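Local coordinates for protein FACT complex subunit (Chaetomium thermophilum var. thermophilum, PDB 4KHB) that is a subunit of the FACT complex, a histone chaperone thought to reorganize nucleosomes during transcription, replication and repair, represented here by its Pob3-binding dimerization domain, at residues K57-G61 with E62-L66. Numbering follows the deposited sequence.
Sequences KSDEG and EWSFL
Across the non-hydrogen-bonded pair Asp59-Ser64, the hydroxyl of Ser64 donates a hydrogen bond to the carboxylate, with OG 2.6 Å from Asp59 OD1 and nearly in line with that oxygen's C-O bond. Asp59 CB leaves the strand on the face it shares with Lys57 and Ser64; CG stands anti to the carbonyl carbon (chi1 -58°) and comes within 3.8 Å of Ser64 OG. Its carboxylate then forks: OD1 takes the serine hydroxyl, while OD2 faces the end of the Lys57 side chain on the same strand, in a long salt bridge with NZ. The stronger partner of that ammonium is Gly103 O, to which it is hydrogen-bonded. The other face carries Ser58, Glu60, Trp63 and Phe65. There Ser58 OG approaches the root of the Phe65 side chain, 3.4 Å from its CB, and Glu60 CB meets the ring obliquely at CE1. Backbone bonds define the register: Ser58 and Phe65 exchange two, the tighter with Phe65 N 2.7 Å from Ser58 O, and Glu60 N reaches Trp63 O at 3.0 Å. The return bond, Trp63 N to Glu60 O at 3.4 Å, is weak. It closes a type II' turn, with Gly61 at the positive phi (76°) that favours glycine; this is a two-residue beta hairpin. Strand 63-70 is central in its sheet, between 52-60 and 91-100, with backbone hydrogen bonds between Ser64 and Ser100 and between Leu66 and Phe98. Lys57 and Leu66 pack on helix 103-121, whereas Trp63, in cation-pi contact with Arg99, and Phe65 meet Gln177 and Val179 of the Pob3N chain, respectively, placing these two side chains at the heterodimer interface.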
loop_
_atom_site.group_PDB
_atom_site.type_symbol
_atom_site.label_atom_id
_atom_site.label_comp_id
_atom_site.label_asym_id
_atom_site.label_seq_id
_atom_site.Cartn_x
_atom_site.Cartn_y
_atom_site.Cartn_z
ATOM N N LYS A 57 -6.760 -5.545 -20.101
ATOM C CA LYS A 57 -8.005 -5.962 -19.463
ATOM C C LYS A 57 -8.380 -7.368 -19.931
ATOM O O LYS A 57 -8.137 -7.733 -21.088
ATOM C CB LYS A 57 -9.136 -4.988 -19.799
ATOM C CG LYS A 57 -10.494 -5.366 -19.204
ATOM C CD LYS A 57 -11.565 -5.430 -20.280
ATOM C CE LYS A 57 -12.859 -6.001 -19.729
ATOM N NZ LYS A 57 -14.052 -5.196 -20.109
ATOM N N SER A 58 -8.978 -8.150 -19.037
ATOM C CA SER A 58 -9.455 -9.482 -19.387
ATOM C C SER A 58 -10.665 -9.845 -18.522
ATOM O O SER A 58 -10.914 -9.218 -17.489
ATOM C CB SER A 58 -8.336 -10.515 -19.222
ATOM O OG SER A 58 -7.968 -10.663 -17.863
ATOM N N ASP A 59 -11.419 -10.853 -18.948
ATOM C CA ASP A 59 -12.601 -11.273 -18.209
ATOM C C ASP A 59 -12.544 -12.775 -17.953
ATOM O O ASP A 59 -12.285 -13.559 -18.872
ATOM C CB ASP A 59 -13.880 -10.913 -18.977
ATOM C CG ASP A 59 -13.993 -9.425 -19.266
ATOM O OD1 ASP A 59 -14.430 -8.675 -18.369
ATOM O OD2 ASP A 59 -13.649 -9.008 -20.392
ATOM N N GLU A 60 -12.785 -13.165 -16.704
ATOM C CA GLU A 60 -12.980 -14.566 -16.348
ATOM C C GLU A 60 -14.203 -14.696 -15.449
ATOM O O GLU A 60 -14.134 -14.440 -14.244
ATOM C CB GLU A 60 -11.741 -15.151 -15.654
ATOM C CG GLU A 60 -10.440 -15.063 -16.450
ATOM C CD GLU A 60 -10.444 -15.939 -17.690
ATOM O OE1 GLU A 60 -9.688 -15.624 -18.632
ATOM O OE2 GLU A 60 -11.175 -16.954 -17.720
ATOM N N GLY A 61 -15.327 -15.078 -16.043
ATOM C CA GLY A 61 -16.576 -15.169 -15.310
ATOM C C GLY A 61 -17.172 -13.794 -15.061
ATOM O O GLY A 61 -17.298 -12.984 -15.982
ATOM N N GLU A 62 -17.537 -13.529 -13.811
ATOM C CA GLU A 62 -18.122 -12.245 -13.444
ATOM C C GLU A 62 -17.048 -11.242 -13.032
ATOM O O GLU A 62 -17.346 -10.078 -12.759
ATOM C CB GLU A 62 -19.152 -12.422 -12.325
ATOM C CG GLU A 62 -20.445 -13.113 -12.764
ATOM C CD GLU A 62 -21.312 -12.249 -13.671
ATOM O OE1 GLU A 62 -20.894 -11.950 -14.812
ATOM O OE2 GLU A 62 -22.423 -11.873 -13.243
ATOM N N TRP A 63 -15.799 -11.699 -12.987
ATOM C CA TRP A 63 -14.684 -10.844 -12.600
ATOM C C TRP A 63 -13.919 -10.344 -13.823
ATOM O O TRP A 63 -13.671 -11.103 -14.763
ATOM C CB TRP A 63 -13.729 -11.593 -11.662
ATOM C CG TRP A 63 -14.328 -11.957 -10.338
ATOM C CD1 TRP A 63 -14.774 -13.186 -9.948
ATOM C CD2 TRP A 63 -14.535 -11.083 -9.221
ATOM N NE1 TRP A 63 -15.252 -13.129 -8.660
ATOM C CE2 TRP A 63 -15.117 -11.848 -8.192
ATOM C CE3 TRP A 63 -14.288 -9.726 -8.994
ATOM C CZ2 TRP A 63 -15.455 -11.301 -6.954
ATOM C CZ3 TRP A 63 -14.625 -9.185 -7.766
ATOM C CH2 TRP A 63 -15.200 -9.971 -6.762
ATOM N N SER A 64 -13.539 -9.071 -13.804
ATOM C CA SER A 64 -12.661 -8.524 -14.830
ATOM C C SER A 64 -11.288 -8.272 -14.227
ATOM O O SER A 64 -11.172 -7.998 -13.033
ATOM C CB SER A 64 -13.243 -7.231 -15.403
ATOM O OG SER A 64 -14.466 -7.484 -16.072
ATOM N N PHE A 65 -10.248 -8.351 -15.050
ATOM C CA PHE A 65 -8.887 -8.221 -14.543
ATOM C C PHE A 65 -8.079 -7.146 -15.257
ATOM O O PHE A 65 -8.087 -7.053 -16.486
ATOM C CB PHE A 65 -8.158 -9.566 -14.627
ATOM C CG PHE A 65 -8.678 -10.602 -13.672
ATOM C CD1 PHE A 65 -9.793 -11.368 -13.985
ATOM C CD2 PHE A 65 -8.038 -10.819 -12.461
ATOM C CE1 PHE A 65 -10.264 -12.326 -13.097
ATOM C CE2 PHE A 65 -8.501 -11.773 -11.573
ATOM C CZ PHE A 65 -9.617 -12.527 -11.892
ATOM N N LEU A 66 -7.383 -6.334 -14.469
ATOM C CA LEU A 66 -6.495 -5.306 -14.997
ATOM C C LEU A 66 -5.054 -5.632 -14.645
ATOM O O LEU A 66 -4.675 -5.598 -13.472
ATOM C CB LEU A 66 -6.859 -3.936 -14.425
ATOM C CG LEU A 66 -6.252 -2.749 -15.175
ATOM C CD1 LEU A 66 -6.850 -2.608 -16.564
ATOM C CD2 LEU A 66 -6.415 -1.469 -14.380
#